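Local coordinates for protein ECF RNA polymerase sigma factor SigK (Mycobacterium tuberculosis, PDB 4NQW) that probably directs RNA polymerase to specific promoters as an ECF sigma factor whose domain 2 recognises and helps melt the -10 element, at residues L57-R60 with D64-Y67; E69-E74 with H102-D107; L77-N82 with L98-R103; I162-Y167 with S176-A181. One frame throughout, in Å; residues are numbered along the deposited sequence.

Overall arrangement
Contacts 1, 2 and 3 lie within sigma domain 2 and all draw on helix 65-82. Contact 1 closes the turn that leads into this helix, and contacts 2 and 3 pair it with helix 93-111, their centres about 8 Å apart. Arg104 of contact 2 and Glu78 of contact 3 tie these two together through a salt bridge. Contact 4 belongs to domain 4, its centre about 25 Å from that of contact 3, on the opposite side of the chain's centre. The domains nevertheless touch: Arg60 NH2 of contact 1 pairs with Glu163 OE2 of contact 4 at 3.1 Å, and His102 stacks on Tyr166. Cadmium ions bind at contacts 2 and 3.

Contact 1. Residues L57-R60 with D64-Y67; sequences LVMR and DTGY
At the tight turn where helix 42-62 gives way to helix 65-82 in sigma domain 2, the thioether of Met59 lies against the backbone of Asp64 and Thr65. Its sulfur is the main point of touch: Met59 SD lies 3.9 Å from Asp64 O and 3.9 Å from Thr65 CA, while Met59 CE reaches Asp64 N at 4.0 Å. The side chain bends twice to get there, at chi2 (-53°) and again at chi3 (-51°), and this curls the sulfur and methyl toward the start of the next helix. The packing is van der Waals in kind, with no hydrogen bond between 57-60 and 64-67. Asp64 is the N-cap of helix 65-82. Its carboxylate turns back over the first turn of that helix, and Asp64 OD1 accepts from Tyr67 N at 3.2 Å. The bond is almost straight (171°) and meets the oxygen on its anti side, a little out of the carboxylate plane, satisfying an amide that has no acceptor from an earlier helical turn. The Asp64 carbonyl has a further partner in the hydroxyl of Ser68. Deeper in, Val58 packs on Ser68, Thr71 and Ile75 of helix 65-82.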
# COMPACT_ATOMS: atom_id res chain seq x y z
N LEU A 57 -2.28 1.21 9.63
CA LEU A 57 -1.98 2.03 8.45
C LEU A 57 -3.08 3.06 8.24
O LEU A 57 -2.80 4.24 8.05
CB LEU A 57 -1.82 1.16 7.20
CG LEU A 57 -1.61 1.94 5.89
CD1 LEU A 57 -0.42 2.89 5.99
CD2 LEU A 57 -1.43 0.99 4.72
N VAL A 58 -4.33 2.60 8.27
CA VAL A 58 -5.48 3.48 8.09
C VAL A 58 -5.49 4.57 9.16
O VAL A 58 -5.63 5.76 8.84
CB VAL A 58 -6.80 2.69 8.09
CG1 VAL A 58 -8.00 3.62 8.11
CG2 VAL A 58 -6.87 1.78 6.87
N MET A 59 -5.34 4.17 10.43
CA MET A 59 -5.20 5.14 11.53
C MET A 59 -4.14 6.18 11.24
O MET A 59 -4.36 7.38 11.42
CB MET A 59 -4.86 4.43 12.86
CG MET A 59 -6.05 4.19 13.78
SD MET A 59 -7.04 5.66 14.14
CE MET A 59 -5.80 6.83 14.67
N ARG A 60 -2.98 5.73 10.78
CA ARG A 60 -1.86 6.62 10.47
C ARG A 60 -2.24 7.67 9.42
O ARG A 60 -1.89 8.84 9.57
CB ARG A 60 -0.66 5.80 9.99
CG ARG A 60 0.57 6.62 9.61
CD ARG A 60 1.12 7.41 10.79
NE ARG A 60 1.41 8.79 10.41
CZ ARG A 60 2.60 9.27 10.08
NH1 ARG A 60 3.69 8.49 10.08
NH2 ARG A 60 2.72 10.55 9.75
N ASP A 64 -8.28 9.31 12.65
CA ASP A 64 -9.61 9.43 13.22
C ASP A 64 -10.11 8.01 13.47
O ASP A 64 -10.23 7.23 12.53
CB ASP A 64 -10.53 10.18 12.26
CG ASP A 64 -11.86 10.55 12.89
OD1 ASP A 64 -12.73 9.66 13.04
OD2 ASP A 64 -12.05 11.74 13.22
N THR A 65 -10.39 7.68 14.73
CA THR A 65 -10.80 6.33 15.11
C THR A 65 -12.06 5.89 14.37
O THR A 65 -12.10 4.80 13.82
CB THR A 65 -11.05 6.22 16.63
OG1 THR A 65 -9.91 6.69 17.35
CG2 THR A 65 -11.33 4.77 17.03
N GLY A 66 -13.07 6.76 14.36
CA GLY A 66 -14.36 6.45 13.74
C GLY A 66 -14.26 6.09 12.27
O GLY A 66 -14.71 5.02 11.86
N TYR A 67 -13.67 6.98 11.48
CA TYR A 67 -13.52 6.74 10.04
C TYR A 67 -12.50 5.64 9.74
O TYR A 67 -12.64 4.93 8.73
CB TYR A 67 -13.17 8.04 9.30
CG TYR A 67 -14.32 9.02 9.26
CD1 TYR A 67 -15.43 8.79 8.45
CD2 TYR A 67 -14.31 10.17 10.04
CE1 TYR A 67 -16.49 9.68 8.41
CE2 TYR A 67 -15.37 11.07 10.01
CZ TYR A 67 -16.46 10.81 9.20
OH TYR A 67 -17.51 11.70 9.17

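Contact 2. Residues E69-E74 with H102-D107; sequences EETTQE and HRRAVD. With CD (cadmium ion), chain E; CD (cadmium ion), chain L; CD (cadmium ion), chain C.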
# COMPACT_ATOMS: atom_id res chain seq x y z
N GLU A 69 -12.13 2.91 11.53
CA GLU A 69 -12.91 1.69 11.70
C GLU A 69 -13.76 1.40 10.46
O GLU A 69 -13.74 0.29 9.94
CB GLU A 69 -13.81 1.79 12.94
CG GLU A 69 -13.04 1.75 14.26
CD GLU A 69 -13.93 1.97 15.48
OE1 GLU A 69 -15.17 2.05 15.33
OE2 GLU A 69 -13.38 2.07 16.60
N GLU A 70 -14.49 2.40 9.99
CA GLU A 70 -15.35 2.24 8.82
C GLU A 70 -14.55 1.91 7.55
O GLU A 70 -14.98 1.08 6.75
CB GLU A 70 -16.19 3.50 8.59
CG GLU A 70 -17.22 3.73 9.69
CD GLU A 70 -18.13 4.91 9.41
OE1 GLU A 70 -17.93 5.61 8.40
OE2 GLU A 70 -19.05 5.14 10.22
N THR A 71 -13.41 2.57 7.37
CA THR A 71 -12.54 2.31 6.23
C THR A 71 -11.99 0.88 6.27
O THR A 71 -11.94 0.21 5.25
CB THR A 71 -11.37 3.31 6.18
OG1 THR A 71 -11.89 4.65 6.20
CG2 THR A 71 -10.52 3.11 4.93
N THR A 72 -11.59 0.43 7.46
CA THR A 72 -11.09 -0.94 7.64
C THR A 72 -12.15 -1.98 7.27
O THR A 72 -11.82 -3.00 6.66
CB THR A 72 -10.58 -1.17 9.08
OG1 THR A 72 -9.50 -0.27 9.36
CG2 THR A 72 -10.09 -2.60 9.27
N GLN A 73 -13.41 -1.72 7.62
CA GLN A 73 -14.52 -2.58 7.22
C GLN A 73 -14.66 -2.65 5.71
O GLN A 73 -14.81 -3.73 5.14
CB GLN A 73 -15.85 -2.07 7.79
CG GLN A 73 -16.05 -2.32 9.27
CD GLN A 73 -17.41 -1.86 9.74
OE1 GLN A 73 -17.78 -0.70 9.55
NE2 GLN A 73 -18.17 -2.76 10.34
N GLU A 74 -14.64 -1.48 5.06
CA GLU A 74 -14.72 -1.40 3.61
C GLU A 74 -13.61 -2.22 2.96
O GLU A 74 -13.84 -2.90 1.96
CB GLU A 74 -14.64 0.05 3.14
CG GLU A 74 -15.88 0.88 3.44
CD GLU A 74 -15.73 2.35 3.06
OE1 GLU A 74 -14.69 2.73 2.48
OE2 GLU A 74 -16.66 3.13 3.35
N HIS A 102 -4.22 1.08 1.60
CA HIS A 102 -3.59 2.38 1.44
C HIS A 102 -4.32 3.22 0.40
O HIS A 102 -4.53 4.42 0.60
CB HIS A 102 -2.14 2.21 1.00
CG HIS A 102 -1.39 3.50 0.96
ND1 HIS A 102 -0.86 4.08 2.08
CD2 HIS A 102 -1.10 4.33 -0.07
CE1 HIS A 102 -0.27 5.21 1.75
NE2 HIS A 102 -0.40 5.39 0.44
N ARG A 103 -4.67 2.60 -0.72
CA ARG A 103 -5.40 3.28 -1.78
C ARG A 103 -6.71 3.85 -1.26
O ARG A 103 -7.08 4.97 -1.61
CB ARG A 103 -5.67 2.31 -2.94
CG ARG A 103 -6.45 2.91 -4.10
CD ARG A 103 -6.92 1.83 -5.05
NE ARG A 103 -7.88 2.34 -6.03
CZ ARG A 103 -7.61 2.62 -7.31
NH1 ARG A 103 -6.39 2.43 -7.81
NH2 ARG A 103 -8.57 3.09 -8.10
N ARG A 104 -7.39 3.09 -0.41
CA ARG A 104 -8.68 3.50 0.14
C ARG A 104 -8.54 4.63 1.16
O ARG A 104 -9.32 5.58 1.15
CB ARG A 104 -9.40 2.30 0.78
CG ARG A 104 -10.88 2.52 1.04
CD ARG A 104 -11.57 1.22 1.41
NE ARG A 104 -11.81 0.37 0.24
CZ ARG A 104 -12.93 0.34 -0.48
NH1 ARG A 104 -13.96 1.12 -0.18
NH2 ARG A 104 -13.03 -0.49 -1.51
N ALA A 105 -7.54 4.52 2.04
CA ALA A 105 -7.28 5.54 3.05
C ALA A 105 -6.84 6.87 2.42
O ALA A 105 -7.34 7.93 2.80
CB ALA A 105 -6.22 5.06 4.03
N VAL A 106 -5.90 6.80 1.47
CA VAL A 106 -5.41 7.98 0.78
C VAL A 106 -6.54 8.67 0.01
O VAL A 106 -6.68 9.89 0.05
CB VAL A 106 -4.24 7.63 -0.18
CG1 VAL A 106 -4.05 8.68 -1.26
CG2 VAL A 106 -2.96 7.44 0.62
N ASP A 107 -7.35 7.87 -0.68
CA ASP A 107 -8.54 8.37 -1.35
C ASP A 107 -9.45 9.15 -0.39
O ASP A 107 -9.95 10.23 -0.73
CB ASP A 107 -9.32 7.21 -1.98
CG ASP A 107 -10.71 7.61 -2.42
OD1 ASP A 107 -11.64 7.58 -1.58
OD2 ASP A 107 -10.88 7.95 -3.61
CD CD E . -15.25 1.79 18.11
CD CD L . -9.51 8.48 -5.53
CD CD C . -13.64 8.74 -2.35
O HOH W 1 -14.11 9.15 0.31
O HOH W 2 -13.70 3.24 19.50
O HOH W 3 -14.39 0.64 20.37
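Arg104 reaches from helix 93-111 across to Glu74 and Thr71 of helix 65-82, the two segments inclined, broadly antiparallel, at 141° with their axes 10.0 Å apart. The apolar part is small: Thr71 CG2 lies 4.0 Å from Arg104 CG, the two side chains sliding past each other in opposite directions. Thr71 OG1 is turned to the carbonyl of Tyr67 on its own helix. The polar part is a salt bridge, in which Arg104 NH1 donates to Glu74 OE1 at 3.2 Å and 154°. The donor comes from above the carboxylate plane, and the two flat groups stand nearly perpendicular. A bend at chi3 (-76°) turns the guanidinium so that Glu74 O lies over the centre of one face. Arg104 NH2 goes on to Glu78 OE2. Away from the Arg104 pairing, both segments bind cadmium. Glu69 chelates one cadmium ion through OE1 (2.8 Å) and OE2 (2.4 Å), whereas Asp107 divides its oxygens, OD1 and OD2 each binding a different ion at 2.4 Å. An acidic side chain of another chain shares the ion at OD2. Glu74 and Glu78 probably both help balance the charge of Arg104, Glu78 sharing its own between Arg104 and a further cadmium ion, while the helix carrying the RpoC-interacting motif, Glu70 to Gln73, is linked to helix 93-111.

Contact 3. Residues L77-N82 with L98-R103; sequences LEVWRN and LTMAHR. With CD (cadmium ion), chain F.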
# COMPACT_ATOMS: atom_id res chain seq x y z
N LEU A 77 -14.32 -5.92 3.34
CA LEU A 77 -15.45 -6.24 2.47
C LEU A 77 -14.94 -6.41 1.03
O LEU A 77 -15.35 -7.34 0.34
CB LEU A 77 -16.54 -5.16 2.54
CG LEU A 77 -17.93 -5.43 1.94
CD1 LEU A 77 -17.93 -5.43 0.41
CD2 LEU A 77 -18.55 -6.73 2.46
N GLU A 78 -14.04 -5.53 0.59
CA GLU A 78 -13.43 -5.67 -0.74
C GLU A 78 -12.56 -6.92 -0.83
O GLU A 78 -12.54 -7.58 -1.87
CB GLU A 78 -12.61 -4.43 -1.14
CG GLU A 78 -12.03 -4.54 -2.55
CD GLU A 78 -11.32 -3.29 -3.04
OE1 GLU A 78 -10.73 -3.34 -4.14
OE2 GLU A 78 -11.35 -2.26 -2.34
N VAL A 79 -11.84 -7.25 0.24
CA VAL A 79 -11.07 -8.49 0.29
C VAL A 79 -12.00 -9.66 -0.04
O VAL A 79 -11.74 -10.43 -0.96
CB VAL A 79 -10.42 -8.74 1.67
CG1 VAL A 79 -9.80 -10.13 1.74
CG2 VAL A 79 -9.36 -7.69 1.97
N TRP A 80 -13.08 -9.76 0.72
CA TRP A 80 -14.08 -10.81 0.54
C TRP A 80 -14.63 -10.88 -0.88
O TRP A 80 -14.71 -11.97 -1.46
CB TRP A 80 -15.24 -10.58 1.51
CG TRP A 80 -16.31 -11.60 1.43
CD1 TRP A 80 -17.50 -11.50 0.77
CD2 TRP A 80 -16.30 -12.89 2.05
NE1 TRP A 80 -18.23 -12.66 0.94
CE2 TRP A 80 -17.52 -13.52 1.72
CE3 TRP A 80 -15.37 -13.57 2.85
CZ2 TRP A 80 -17.83 -14.81 2.16
CZ3 TRP A 80 -15.69 -14.84 3.28
CH2 TRP A 80 -16.90 -15.45 2.94
N ARG A 81 -15.01 -9.74 -1.43
CA ARG A 81 -15.71 -9.70 -2.72
C ARG A 81 -14.76 -9.90 -3.90
O ARG A 81 -15.07 -10.66 -4.82
CB ARG A 81 -16.49 -8.39 -2.87
CG ARG A 81 -17.85 -8.58 -3.53
CD ARG A 81 -18.66 -7.29 -3.54
NE ARG A 81 -20.10 -7.55 -3.48
CZ ARG A 81 -20.80 -7.70 -2.36
NH1 ARG A 81 -20.22 -7.63 -1.16
NH2 ARG A 81 -22.11 -7.93 -2.43
N ASN A 82 -13.60 -9.24 -3.86
CA ASN A 82 -12.63 -9.28 -4.96
C ASN A 82 -11.47 -10.26 -4.75
O ASN A 82 -10.46 -10.17 -5.45
CB ASN A 82 -12.07 -7.87 -5.21
CG ASN A 82 -13.12 -6.89 -5.69
OD1 ASN A 82 -14.32 -7.19 -5.68
ND2 ASN A 82 -12.68 -5.71 -6.12
N LEU A 98 -2.53 -4.67 1.76
CA LEU A 98 -2.06 -3.36 2.24
C LEU A 98 -2.13 -2.29 1.15
O LEU A 98 -2.38 -1.12 1.45
CB LEU A 98 -0.65 -3.44 2.82
CG LEU A 98 -0.54 -3.66 4.33
CD1 LEU A 98 -1.24 -2.57 5.12
CD2 LEU A 98 -1.10 -5.02 4.72
N THR A 99 -1.92 -2.69 -0.10
CA THR A 99 -2.00 -1.76 -1.22
C THR A 99 -3.42 -1.23 -1.42
O THR A 99 -3.61 -0.04 -1.65
CB THR A 99 -1.51 -2.43 -2.52
OG1 THR A 99 -0.16 -2.88 -2.35
CG2 THR A 99 -1.56 -1.45 -3.69
N MET A 100 -4.41 -2.12 -1.33
CA MET A 100 -5.81 -1.71 -1.47
C MET A 100 -6.28 -0.91 -0.25
O MET A 100 -7.13 -0.03 -0.37
CB MET A 100 -6.73 -2.91 -1.73
CG MET A 100 -6.88 -3.89 -0.58
SD MET A 100 -8.28 -5.01 -0.79
CE MET A 100 -7.89 -5.79 -2.35
N ALA A 101 -5.70 -1.21 0.92
CA ALA A 101 -5.99 -0.48 2.15
C ALA A 101 -5.45 0.95 2.09
O ALA A 101 -6.13 1.90 2.47
CB ALA A 101 -5.40 -1.20 3.35
N HIS A 102 -4.22 1.08 1.60
CA HIS A 102 -3.59 2.38 1.44
C HIS A 102 -4.32 3.22 0.40
O HIS A 102 -4.53 4.42 0.60
CB HIS A 102 -2.14 2.21 1.00
CG HIS A 102 -1.39 3.50 0.96
ND1 HIS A 102 -0.86 4.08 2.08
CD2 HIS A 102 -1.10 4.33 -0.07
CE1 HIS A 102 -0.27 5.21 1.75
NE2 HIS A 102 -0.40 5.39 0.44
N ARG A 103 -4.67 2.60 -0.72
CA ARG A 103 -5.40 3.28 -1.78
C ARG A 103 -6.71 3.85 -1.26
O ARG A 103 -7.08 4.97 -1.61
CB ARG A 103 -5.67 2.31 -2.94
CG ARG A 103 -6.45 2.91 -4.10
CD ARG A 103 -6.92 1.83 -5.05
NE ARG A 103 -7.88 2.34 -6.03
CZ ARG A 103 -7.61 2.62 -7.31
NH1 ARG A 103 -6.39 2.43 -7.81
NH2 ARG A 103 -8.57 3.09 -8.10
CD CD F . -10.34 -0.82 -4.46
O HOH W 4 -9.35 -1.99 -0.27
O HOH W 5 -12.07 -0.25 -6.52
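The Glu78 carboxylate bears a cadmium ion while the thioether of Met100 packs against it. Both carboxylate oxygens bind the metal, Glu78 OE1 at 2.6 Å and Glu78 OE2 at 2.8 Å from the cadmium, and water 5 adds a further ligand. Glu78 and Met100 arrive from opposite directions, so that Met100 CE comes to 4.2 Å from Glu78 OE1. The Glu78 chain is extended, with CG opposite its own backbone N (chi1 -177°), and this carries the carboxylate toward helix 93-111. Met100 instead holds CG between its backbone N and carbonyl carbon (chi1 68°), leading the sulfur to the other helix, where Met100 SD packs 4.0 Å from Val79 CG2, the two side chains crossing at about a right angle. Water 4 links the segments as well, donating to Glu78 OE2 at 2.9 Å and weakly to Met100 O. Arg104, one turn along from Met100, also donates to Glu78 OE2, which therefore serves metal, water and guanidinium together. In the all-helical domain 2, the contact joins helices 65-82 and 93-111; helix 42-62 packs against both, Phe46 meeting Val79, Val54 meeting Ala101 and Leu57 meeting Leu98.

Contact 4. Residues I162-Y167 with S176-A181; sequences IELAYY and SRRLAA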
# COMPACT_ATOMS: atom_id res chain seq x y z
N ILE A 162 8.64 9.78 1.33
CA ILE A 162 7.73 8.74 1.79
C ILE A 162 6.72 9.31 2.80
O ILE A 162 5.55 8.95 2.76
CB ILE A 162 8.49 7.54 2.40
CG1 ILE A 162 9.35 6.87 1.31
CG2 ILE A 162 7.52 6.53 3.01
CD1 ILE A 162 10.09 5.63 1.75
N GLU A 163 7.18 10.20 3.67
CA GLU A 163 6.31 10.82 4.67
C GLU A 163 5.15 11.59 4.03
O GLU A 163 4.00 11.44 4.44
CB GLU A 163 7.12 11.76 5.57
CG GLU A 163 6.45 12.12 6.89
CD GLU A 163 6.56 11.01 7.93
OE1 GLU A 163 7.69 10.57 8.22
OE2 GLU A 163 5.51 10.60 8.47
N LEU A 164 5.46 12.41 3.03
CA LEU A 164 4.45 13.24 2.37
C LEU A 164 3.58 12.44 1.40
O LEU A 164 2.36 12.58 1.41
CB LEU A 164 5.11 14.41 1.63
CG LEU A 164 5.78 15.47 2.51
CD1 LEU A 164 6.55 16.45 1.65
CD2 LEU A 164 4.76 16.21 3.37
N ALA A 165 4.20 11.61 0.57
CA ALA A 165 3.47 10.86 -0.45
C ALA A 165 2.66 9.72 0.15
O ALA A 165 1.45 9.64 -0.04
CB ALA A 165 4.43 10.32 -1.50
N TYR A 166 3.34 8.83 0.87
CA TYR A 166 2.71 7.63 1.41
C TYR A 166 1.78 7.97 2.58
O TYR A 166 0.58 7.77 2.49
CB TYR A 166 3.77 6.60 1.80
CG TYR A 166 3.21 5.22 2.07
CD1 TYR A 166 2.79 4.39 1.03
CD2 TYR A 166 3.12 4.73 3.37
CE1 TYR A 166 2.28 3.13 1.28
CE2 TYR A 166 2.61 3.47 3.63
CZ TYR A 166 2.19 2.67 2.58
OH TYR A 166 1.69 1.42 2.85
N TYR A 167 2.33 8.50 3.67
CA TYR A 167 1.51 8.79 4.86
C TYR A 167 0.64 10.04 4.72
O TYR A 167 -0.52 10.03 5.13
CB TYR A 167 2.38 8.88 6.11
CG TYR A 167 3.05 7.57 6.46
CD1 TYR A 167 2.30 6.41 6.60
CD2 TYR A 167 4.43 7.49 6.64
CE1 TYR A 167 2.90 5.20 6.92
CE2 TYR A 167 5.04 6.28 6.96
CZ TYR A 167 4.27 5.14 7.09
OH TYR A 167 4.86 3.95 7.41
N SER A 176 6.39 17.78 -5.45
CA SER A 176 7.32 18.63 -6.21
C SER A 176 7.04 20.11 -6.00
O SER A 176 7.97 20.91 -5.88
CB SER A 176 7.26 18.30 -7.70
OG SER A 176 6.19 18.98 -8.34
N ARG A 177 5.76 20.47 -5.96
CA ARG A 177 5.35 21.86 -5.73
C ARG A 177 5.69 22.32 -4.31
O ARG A 177 6.17 23.44 -4.11
CB ARG A 177 3.85 22.04 -5.98
CG ARG A 177 3.44 21.97 -7.44
CD ARG A 177 2.09 22.63 -7.70
NE ARG A 177 0.96 21.77 -7.35
CZ ARG A 177 0.23 21.05 -8.21
NH1 ARG A 177 0.49 21.06 -9.52
NH2 ARG A 177 -0.77 20.31 -7.75
N ARG A 178 5.45 21.44 -3.34
CA ARG A 178 5.68 21.76 -1.93
C ARG A 178 7.17 21.90 -1.61
O ARG A 178 7.55 22.74 -0.79
CB ARG A 178 5.04 20.70 -1.04
CG ARG A 178 5.03 21.06 0.44
CD ARG A 178 4.05 20.20 1.22
NE ARG A 178 4.00 20.56 2.63
CZ ARG A 178 3.14 20.05 3.51
NH1 ARG A 178 2.25 19.13 3.15
NH2 ARG A 178 3.18 20.45 4.78
N LEU A 179 8.00 21.07 -2.24
CA LEU A 179 9.45 21.06 -1.99
C LEU A 179 10.24 21.93 -2.98
O LEU A 179 11.48 21.94 -2.95
CB LEU A 179 9.99 19.62 -2.01
CG LEU A 179 9.77 18.78 -0.76
CD1 LEU A 179 8.30 18.58 -0.44
CD2 LEU A 179 10.46 17.43 -0.92
N ALA A 180 9.54 22.66 -3.85
CA ALA A 180 10.18 23.53 -4.83
C ALA A 180 11.21 22.78 -5.68
O ALA A 180 12.34 23.24 -5.86
CB ALA A 180 10.82 24.73 -4.14
N ALA A 181 10.81 21.61 -6.19
CA ALA A 181 11.68 20.76 -6.99
C ALA A 181 10.98 20.33 -8.28
O ALA A 181 9.78 20.53 -8.44
CB ALA A 181 12.11 19.55 -6.18
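Leu164 carries this contact, each of its methyls meeting a different residue at the end of helix 172-178. Leu164 CD1 touches Leu179 CD1 at 3.5 Å, a close methyl-to-methyl approach. Its other branch faces Arg178: Leu164 CD2 lies 3.9 Å from Arg178 NH1, above one face of the guanidinium and displaced toward its rim. The arginine is extended from CG to NE, and a chi1 of -170° sends the chain away from the backbone N, which allows the flat group to reach Leu164 and lie against it. No hydrogen bond joins 162-167 to 176-181. In the second shell, the course of the backbone probably helps set where Leu179 points. Leu179 is the first residue to leave helical geometry, and Ala180 adopts a left-handed conformation (phi 54°). Ala181 N then bonds to Ser176 O at 2.9 Å, with a weak bond from Ala180 N to Arg177 O, the pairing of a Schellman motif. On the other side, backbone bonding between Leu164 and Leu170 holds the turn between the helices. Segment 176-181 falls in the predicted helix-turn-helix of domain 4. Helix 183-201 completes the bundle, Leu183 packing on Ser176, Met190 on Ala165, and Leu194 and Leu197 on Ile162.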